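Local coordinates for protein probable ribosomal RNA small subunit methyltransferase (Thermus thermophilus, PDB 3DMH) that methylates 16S ribosomal RNA at the N2 amine of a guanosine, taking the methyl group from S-adenosylmethionine, at residues A7-L11 with I23-A27; T74-R80 with H286-E291. All blocks are in the same frame, centred on the assembly; numbering follows the deposited sequence.

Contact 1: A7-L11 with I23-A27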
ATOM      1  N   ALA A   7      -7.740  18.745  -1.455  1.00 21.36           N
ATOM      2  CA  ALA A   7      -7.308  18.310  -2.798  1.00 20.70           C
ATOM      3  C   ALA A   7      -6.699  16.904  -2.808  1.00 20.28           C
ATOM      4  O   ALA A   7      -6.933  16.125  -3.728  1.00 19.58           O
ATOM      5  CB  ALA A   7      -6.349  19.304  -3.408  1.00 21.88           C
ATOM      6  N   TYR A   8      -5.913  16.582  -1.781  1.00 18.89           N
ATOM      7  CA  TYR A   8      -5.402  15.228  -1.650  1.00 18.48           C
ATOM      8  C   TYR A   8      -6.537  14.186  -1.608  1.00 17.74           C
ATOM      9  O   TYR A   8      -6.426  13.121  -2.239  1.00 17.32           O
ATOM     10  CB  TYR A   8      -4.469  15.047  -0.411  1.00 18.12           C
ATOM     11  CG  TYR A   8      -4.085  13.580  -0.354  1.00 17.70           C
ATOM     12  CD1 TYR A   8      -3.094  13.083  -1.193  1.00 16.52           C
ATOM     13  CD2 TYR A   8      -4.814  12.654   0.423  1.00 16.65           C
ATOM     14  CE1 TYR A   8      -2.788  11.743  -1.262  1.00 17.57           C
ATOM     15  CE2 TYR A   8      -4.522  11.298   0.373  1.00 18.34           C
ATOM     16  CZ  TYR A   8      -3.512  10.823  -0.471  1.00 16.66           C
ATOM     17  OH  TYR A   8      -3.254   9.488  -0.559  1.00 18.04           O
ATOM     18  N   HIS A   9      -7.586  14.469  -0.832  1.00 18.32           N
ATOM     19  CA  HIS A   9      -8.676  13.513  -0.622  1.00 18.25           C
ATOM     20  C   HIS A   9      -9.762  13.542  -1.686  1.00 18.44           C
ATOM     21  O   HIS A   9     -10.664  12.702  -1.661  1.00 18.53           O
ATOM     22  CB  HIS A   9      -9.320  13.707   0.745  1.00 18.80           C
ATOM     23  CG  HIS A   9      -8.466  13.241   1.877  1.00 19.47           C
ATOM     24  ND1 HIS A   9      -8.163  11.913   2.075  1.00 19.08           N
ATOM     25  CD2 HIS A   9      -7.858  13.923   2.880  1.00 21.01           C
ATOM     26  CE1 HIS A   9      -7.391  11.790   3.143  1.00 18.25           C
ATOM     27  NE2 HIS A   9      -7.196  12.995   3.653  1.00 18.75           N
ATOM     28  N   ARG A  10      -9.678  14.523  -2.587  1.00 18.66           N
ATOM     29  CA  ARG A  10     -10.722  14.720  -3.595  1.00 18.72           C
ATOM     30  C   ARG A  10     -10.698  13.631  -4.653  1.00 18.94           C
ATOM     31  O   ARG A  10      -9.635  13.283  -5.162  1.00 18.11           O
ATOM     32  CB  ARG A  10     -10.544  16.064  -4.265  1.00 19.60           C
ATOM     33  CG  ARG A  10     -11.635  16.361  -5.254  1.00 20.89           C
ATOM     34  CD  ARG A  10     -11.388  17.656  -5.944  1.00 22.96           C
ATOM     35  NE  ARG A  10     -11.707  18.786  -5.074  1.00 24.19           N
ATOM     36  CZ  ARG A  10     -12.087  19.974  -5.540  1.00 23.46           C
ATOM     37  NH1 ARG A  10     -12.186  20.150  -6.852  1.00 26.19           N
ATOM     38  NH2 ARG A  10     -12.371  20.972  -4.708  1.00 23.77           N
ATOM     39  N   LEU A  11     -11.892  13.120  -4.987  1.00 18.43           N
ATOM     40  CA  LEU A  11     -12.057  12.153  -6.089  1.00 18.41           C
ATOM     41  C   LEU A  11     -12.526  12.929  -7.305  1.00 17.97           C
ATOM     42  O   LEU A  11     -13.495  13.684  -7.204  1.00 19.08           O
ATOM     43  CB  LEU A  11     -13.102  11.090  -5.726  1.00 18.46           C
ATOM     44  CG  LEU A  11     -12.974  10.403  -4.351  1.00 21.61           C
ATOM     45  CD1 LEU A  11     -14.017   9.312  -4.229  1.00 23.77           C
ATOM     46  CD2 LEU A  11     -11.612   9.834  -4.113  1.00 22.86           C
ATOM     47  N   ILE A  23     -10.460   9.178 -10.164  1.00 16.76           N
ATOM     48  CA  ILE A  23      -9.074   9.007  -9.730  1.00 18.45           C
ATOM     49  C   ILE A  23      -8.814   9.952  -8.557  1.00 17.75           C
ATOM     50  O   ILE A  23      -9.583  10.882  -8.304  1.00 17.20           O
ATOM     51  CB  ILE A  23      -8.068   9.250 -10.892  1.00 19.62           C
ATOM     52  CG1 ILE A  23      -8.040  10.725 -11.282  1.00 20.16           C
ATOM     53  CG2 ILE A  23      -8.385   8.287 -12.096  1.00 21.08           C
ATOM     54  CD1 ILE A  23      -6.923  11.074 -12.259  1.00 21.95           C
ATOM     55  N   LYS A  24      -7.707   9.748  -7.857  1.00 17.15           N
ATOM     56  CA  LYS A  24      -7.328  10.695  -6.805  1.00 17.46           C
ATOM     57  C   LYS A  24      -5.828  10.566  -6.581  1.00 17.38           C
ATOM     58  O   LYS A  24      -5.236   9.526  -6.930  1.00 17.70           O
ATOM     59  CB  LYS A  24      -8.084  10.440  -5.475  1.00 17.23           C
ATOM     60  CG  LYS A  24      -7.603   9.187  -4.736  1.00 16.84           C
ATOM     61  CD  LYS A  24      -8.239   9.016  -3.348  1.00 16.36           C
ATOM     62  CE  LYS A  24      -7.979  10.196  -2.434  1.00 17.98           C
ATOM     63  NZ  LYS A  24      -6.525  10.356  -2.048  1.00 16.41           N
ATOM     64  N   PRO A  25      -5.219  11.600  -5.968  1.00 18.16           N
ATOM     65  CA  PRO A  25      -3.818  11.474  -5.569  1.00 18.73           C
ATOM     66  C   PRO A  25      -3.623  10.236  -4.683  1.00 19.85           C
ATOM     67  O   PRO A  25      -4.471   9.897  -3.862  1.00 19.07           O
ATOM     68  CB  PRO A  25      -3.557  12.768  -4.796  1.00 18.74           C
ATOM     69  CG  PRO A  25      -4.529  13.780  -5.421  1.00 18.70           C
ATOM     70  CD  PRO A  25      -5.781  12.920  -5.614  1.00 18.48           C
ATOM     71  N   GLY A  26      -2.526   9.521  -4.919  1.00 20.03           N
ATOM     72  CA  GLY A  26      -2.210   8.346  -4.094  1.00 21.07           C
ATOM     73  C   GLY A  26      -2.860   7.028  -4.492  1.00 21.00           C
ATOM     74  O   GLY A  26      -2.636   5.986  -3.853  1.00 22.42           O
ATOM     75  N   ALA A  27      -3.672   7.042  -5.551  1.00 20.74           N
ATOM     76  CA  ALA A  27      -4.274   5.822  -6.071  1.00 20.24           C
ATOM     77  C   ALA A  27      -3.534   5.306  -7.327  1.00 20.65           C
ATOM     78  O   ALA A  27      -3.285   6.083  -8.283  1.00 22.60           O
ATOM     79  CB  ALA A  27      -5.746   6.058  -6.397  1.00 19.75           C
TER
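K24 reaches across to Y8 and lays its ammonium group over one face of the Y8 ring, where it is held by two backbone carbonyls at once. The polar grip comes first: K24 NZ donates to Y8 O at 2.8 Å, coming in tilted from the carbonyl plane, and at the same length K24 NZ donates to P25 O, this time in the carbonyl plane. The second bond ties the lysine back to its own loop, and D288 adds a salt bridge to the same nitrogen, which would offset much of the buried charge. Bends at chi3 (-58°) and chi4 (-67°) curl the chain round to bring NZ to these acceptors.

The same nitrogen makes a cation-pi contact, 3.7 Å from the centroid of the Y8 ring, displaced toward the rim so that Y8 CE2 is the nearest ring atom. Y8 gets there with CG anti to its backbone N (chi1 177°). Its hydroxyl goes on to D288 and also lies against the adenine amino group of S-adenosylmethionine, consistent with a second-shell role for K24, which touches both Y8 and D288.

In fold terms, the end of helix 5-9 is folded back on the loop that follows strand 19-23, with the hairpin of strands 12-16 and 19-23 in between. K24 to A27 form a type II turn, closed by A27 N to K24 O, and G26 takes its positive-phi position, close beside the tyrosine hydroxyl.

Apolar contacts lie alongside. P25 CB is 3.6 Å from Y8 CD1, the two side chains running past each other in opposite senses, while L11 CD2 rests 3.6 Å from K24 CD. Near the hairpin, L11 CA makes a CA-H...O contact with I23 O at 3.6 Å.

Contact 2: T74-R80 with H286-E291. With SAM (S-adenosylmethionine), chain D.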
ATOM      1  N   THR A  74      -6.271  -3.957  -2.309  1.00 17.82           N
ATOM      2  CA  THR A  74      -5.668  -3.741  -1.001  1.00 17.19           C
ATOM      3  C   THR A  74      -5.536  -2.277  -0.592  1.00 17.58           C
ATOM      4  O   THR A  74      -5.422  -1.979   0.602  1.00 17.82           O
ATOM      5  CB  THR A  74      -4.251  -4.366  -0.918  1.00 17.67           C
ATOM      6  OG1 THR A  74      -3.485  -3.874  -2.027  1.00 19.56           O
ATOM      7  CG2 THR A  74      -4.321  -5.881  -1.056  1.00 18.31           C
ATOM      8  N   SER A  75      -5.530  -1.367  -1.580  1.00 16.72           N
ATOM      9  CA  SER A  75      -5.346   0.050  -1.290  1.00 17.06           C
ATOM     10  C   SER A  75      -6.653   0.727  -0.973  1.00 17.31           C
ATOM     11  O   SER A  75      -7.592   0.717  -1.775  1.00 17.88           O
ATOM     12  CB  SER A  75      -4.686   0.728  -2.492  1.00 17.99           C
ATOM     13  OG  SER A  75      -4.852   2.160  -2.460  1.00 17.35           O
ATOM     14  N   ARG A  76      -6.695   1.372   0.183  1.00 16.89           N
ATOM     15  CA  ARG A  76      -7.892   2.113   0.564  1.00 17.06           C
ATOM     16  C   ARG A  76      -8.188   3.230  -0.435  1.00 17.24           C
ATOM     17  O   ARG A  76      -9.332   3.396  -0.846  1.00 18.33           O
ATOM     18  CB  ARG A  76      -7.786   2.659   1.998  1.00 17.59           C
ATOM     19  CG  ARG A  76      -9.156   2.890   2.581  1.00 16.81           C
ATOM     20  CD  ARG A  76      -9.706   1.568   3.176  1.00 16.72           C
ATOM     21  NE  ARG A  76     -11.085   1.707   3.604  1.00 19.56           N
ATOM     22  CZ  ARG A  76     -11.685   0.870   4.447  1.00 19.98           C
ATOM     23  NH1 ARG A  76     -11.028  -0.193   4.943  1.00 18.75           N
ATOM     24  NH2 ARG A  76     -12.960   1.107   4.797  1.00 18.69           N
ATOM     25  N   ALA A  77      -7.153   3.985  -0.820  1.00 17.03           N
ATOM     26  CA  ALA A  77      -7.308   5.067  -1.800  1.00 17.07           C
ATOM     27  C   ALA A  77      -7.933   4.548  -3.093  1.00 17.51           C
ATOM     28  O   ALA A  77      -8.838   5.188  -3.654  1.00 18.99           O
ATOM     29  CB  ALA A  77      -5.958   5.737  -2.087  1.00 18.78           C
ATOM     30  N   ALA A  78      -7.452   3.397  -3.572  1.00 17.58           N
ATOM     31  CA  ALA A  78      -7.994   2.855  -4.829  1.00 17.29           C
ATOM     32  C   ALA A  78      -9.457   2.407  -4.658  1.00 17.05           C
ATOM     33  O   ALA A  78     -10.308   2.669  -5.524  1.00 18.50           O
ATOM     34  CB  ALA A  78      -7.114   1.720  -5.341  1.00 18.11           C
ATOM     35  N   PHE A  79      -9.783   1.767  -3.521  1.00 17.00           N
ATOM     36  CA  PHE A  79     -11.197   1.403  -3.260  1.00 17.77           C
ATOM     37  C   PHE A  79     -12.136   2.608  -3.178  1.00 18.70           C
ATOM     38  O   PHE A  79     -13.245   2.565  -3.707  1.00 19.78           O
ATOM     39  CB  PHE A  79     -11.238   0.490  -2.053  1.00 18.42           C
ATOM     40  CG  PHE A  79     -10.663  -0.865  -2.349  1.00 18.40           C
ATOM     41  CD1 PHE A  79     -11.222  -1.615  -3.364  1.00 30.51           C
ATOM     42  N   ARG A  80     -11.659   3.736  -2.649  1.00 18.59           N
ATOM     43  CA  ARG A  80     -12.495   4.957  -2.661  1.00 18.35           C
ATOM     44  C   ARG A  80     -12.851   5.318  -4.107  1.00 17.72           C
ATOM     45  O   ARG A  80     -14.007   5.674  -4.411  1.00 18.43           O
ATOM     46  CB  ARG A  80     -11.766   6.143  -2.040  1.00 20.48           C
ATOM     47  CG  ARG A  80     -11.516   6.035  -0.557  1.00 22.49           C
ATOM     48  CD  ARG A  80     -10.486   7.090  -0.112  1.00 29.20           C
ATOM     49  NE  ARG A  80     -11.115   8.341   0.288  1.00 29.16           N
ATOM     50  CZ  ARG A  80     -10.482   9.430   0.759  1.00 28.33           C
ATOM     51  NH1 ARG A  80      -9.141   9.468   0.912  1.00 19.55           N
ATOM     52  NH2 ARG A  80     -11.209  10.511   1.092  1.00 31.56           N
ATOM     53  N   HIS A 286      -7.156   0.773   8.458  1.00 17.28           N
ATOM     54  CA  HIS A 286      -6.981   0.748   7.021  1.00 17.67           C
ATOM     55  C   HIS A 286      -7.551   2.067   6.512  1.00 17.45           C
ATOM     56  O   HIS A 286      -8.755   2.286   6.530  1.00 18.22           O
ATOM     57  CB  HIS A 286      -7.714  -0.470   6.441  1.00 17.21           C
ATOM     58  CG  HIS A 286      -7.410  -0.716   4.994  1.00 17.03           C
ATOM     59  ND1 HIS A 286      -8.247  -1.416   4.149  1.00 17.91           N
ATOM     60  CD2 HIS A 286      -6.328  -0.370   4.257  1.00 16.85           C
ATOM     61  CE1 HIS A 286      -7.698  -1.478   2.948  1.00 16.98           C
ATOM     62  NE2 HIS A 286      -6.539  -0.837   2.986  1.00 16.95           N
ATOM     63  N   SER A 287      -6.667   2.946   6.048  1.00 17.46           N
ATOM     64  CA  SER A 287      -7.020   4.342   5.843  1.00 17.40           C
ATOM     65  C   SER A 287      -6.110   4.965   4.793  1.00 17.82           C
ATOM     66  O   SER A 287      -4.904   4.700   4.779  1.00 18.87           O
ATOM     67  CB  SER A 287      -6.772   5.091   7.150  1.00 18.46           C
ATOM     68  OG  SER A 287      -7.234   6.436   7.091  1.00 18.43           O
ATOM     69  N   ASP A 288      -6.700   5.808   3.945  1.00 17.81           N
ATOM     70  CA  ASP A 288      -5.922   6.635   3.020  1.00 17.82           C
ATOM     71  C   ASP A 288      -5.567   7.899   3.808  1.00 17.89           C
ATOM     72  O   ASP A 288      -6.430   8.738   4.053  1.00 17.39           O
ATOM     73  CB  ASP A 288      -6.777   6.982   1.793  1.00 18.66           C
ATOM     74  CG  ASP A 288      -6.061   7.884   0.793  1.00 17.47           C
ATOM     75  OD1 ASP A 288      -4.827   8.039   0.909  1.00 18.60           O
ATOM     76  OD2 ASP A 288      -6.747   8.409  -0.116  1.00 18.18           O
ATOM     77  N   VAL A 289      -4.322   7.974   4.268  1.00 17.96           N
ATOM     78  CA  VAL A 289      -3.859   9.032   5.182  1.00 18.39           C
ATOM     79  C   VAL A 289      -4.850   9.069   6.370  1.00 18.11           C
ATOM     80  O   VAL A 289      -5.051   8.033   7.023  1.00 19.43           O
ATOM     81  CB  VAL A 289      -3.602  10.416   4.482  1.00 18.54           C
ATOM     82  CG1 VAL A 289      -2.749  11.305   5.374  1.00 20.00           C
ATOM     83  CG2 VAL A 289      -2.829  10.218   3.179  1.00 19.32           C
ATOM     84  N   ASP A 290      -5.478  10.204   6.653  1.00 18.20           N
ATOM     85  CA  ASP A 290      -6.378  10.286   7.804  1.00 18.87           C
ATOM     86  C   ASP A 290      -7.850  10.102   7.466  1.00 18.40           C
ATOM     87  O   ASP A 290      -8.724  10.464   8.258  1.00 19.19           O
ATOM     88  CB  ASP A 290      -6.194  11.620   8.536  1.00 18.81           C
ATOM     89  CG  ASP A 290      -6.482  12.822   7.658  1.00 20.84           C
ATOM     90  OD1 ASP A 290      -6.428  12.715   6.408  1.00 20.80           O
ATOM     91  OD2 ASP A 290      -6.752  13.911   8.210  1.00 22.19           O
ATOM     92  N   GLU A 291      -8.130   9.519   6.304  1.00 18.86           N
ATOM     93  CA  GLU A 291      -9.513   9.345   5.845  1.00 19.47           C
ATOM     94  C   GLU A 291     -10.401   8.633   6.864  1.00 19.58           C
ATOM     95  O   GLU A 291     -11.588   8.961   7.007  1.00 20.31           O
ATOM     96  CB  GLU A 291      -9.485   8.590   4.511  1.00 19.44           C
ATOM     97  CG  GLU A 291     -10.796   8.077   3.996  1.00 21.86           C
ATOM     98  CD  GLU A 291     -10.905   6.585   4.068  1.00 25.00           C
ATOM     99  OE1 GLU A 291      -9.870   5.883   4.232  1.00 24.77           O
ATOM    100  OE2 GLU A 291     -12.052   6.119   3.943  1.00 29.99           O
TER
HETATM  101  N   SAM D 384       6.006   3.031   9.512  1.00 16.82           N
HETATM  102  CA  SAM D 384       6.543   1.792   8.851  1.00 17.87           C
HETATM  103  C   SAM D 384       8.013   1.654   9.186  1.00 18.59           C
HETATM  104  O   SAM D 384       8.551   2.646   9.696  1.00 19.76           O
HETATM  105  OXT SAM D 384       8.611   0.600   8.914  1.00 19.44           O
HETATM  106  CB  SAM D 384       6.395   1.863   7.329  1.00 17.79           C
HETATM  107  CG  SAM D 384       7.104   3.034   6.645  1.00 17.65           C
HETATM  108  SD  SAM D 384       6.955   2.935   4.832  1.00 19.20           S
HETATM  109  CE  SAM D 384       8.365   3.946   4.296  1.00 19.57           C
HETATM  110  C5' SAM D 384       5.580   4.038   4.392  1.00 17.16           C
HETATM  111  C4' SAM D 384       4.224   3.407   4.661  1.00 15.33           C
HETATM  112  O4' SAM D 384       3.274   4.348   4.168  1.00 13.93           O
HETATM  113  C3' SAM D 384       3.978   2.068   3.952  1.00 14.02           C
HETATM  114  O3' SAM D 384       3.591   1.051   4.867  1.00 13.83           O
HETATM  115  C2' SAM D 384       2.879   2.405   2.939  1.00 13.48           C
HETATM  116  O2' SAM D 384       2.013   1.337   2.606  1.00 14.54           O
HETATM  117  C1' SAM D 384       2.207   3.561   3.676  1.00 13.93           C
HETATM  118  N9  SAM D 384       1.363   4.344   2.793  1.00 11.94           N
HETATM  119  C8  SAM D 384       1.519   4.603   1.434  1.00 13.52           C
HETATM  120  N7  SAM D 384       0.510   5.408   1.018  1.00 12.59           N
HETATM  121  C5  SAM D 384      -0.301   5.647   2.107  1.00 11.05           C
HETATM  122  C6  SAM D 384      -1.496   6.357   2.281  1.00 11.86           C
HETATM  123  N6  SAM D 384      -2.098   6.970   1.253  1.00 12.42           N
HETATM  124  N1  SAM D 384      -2.045   6.390   3.542  1.00 12.34           N
HETATM  125  C2  SAM D 384      -1.461   5.740   4.606  1.00 12.71           C
HETATM  126  N3  SAM D 384      -0.306   4.981   4.450  1.00 12.22           N
HETATM  127  C4  SAM D 384       0.245   4.968   3.215  1.00 11.34           C
HETATM  128  O   HOH W   1     -12.537   3.907   2.766  1.00 20.04           O
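The N-terminal part of helix 76-84 comes up against the loop after strand 283-286, closest at A77 and D288, whose CA atoms are 5.3 Å apart; S75 is the N-cap, its OG accepting from A78 N and also bonded to D263, and D288 to E291 make a type II' turn. R80, bent at chi3 (90°), brings NH1 to D288 OD2 in a salt bridge of 2.8 Å, meeting the oxygen from above the carboxylate plane. E291 CG sits over the centre of the same guanidinium, 3.5 Å from R80 CZ. R76 lays its methylene across H286, CD 3.6 Å from the ring centroid in a CH-pi contact, and its NE reaches E291 OE2 through a water. At the ring's edge H286 NE2 donates to T74 O at 2.9 Å, a bent bond that it shares with one to D263 O. E291 OE1 turns back with its anti lone pair to take D288 N, bracing the turn.

OD2 of D288 is thus gripped by R80 and by K24 of contact 1, while OD1, which Y8 OH also meets, accepts from SAM N6 at 3.0 Å; next to it V289 N donates to SAM N1 at 2.9 Å. This pairing, an acidic side chain for the adenine amino group and the following backbone N-H for N1, is the adenine-binding site of a Rossmann-fold methyltransferase.

Both segments of contact 1 precede those of contact 2 along the chain, yet the centres of the two contacts lie only 10 Å apart, and Y8 and K24 of contact 1 converge on the carboxylate of D288 in contact 2; H9 also bonds R80 and D290. Contact 2 joins helix 76-84, which follows a strand of the first seven-stranded sheet, to the loop after edge strand 283-286 of the second. The two sheets share the strand order 3-2-1-4-5-7-6, and the N-terminal helix and the loop after the hairpin bridge them beside the cofactor's adenine, so both halves contribute to the surroundings of that pocket.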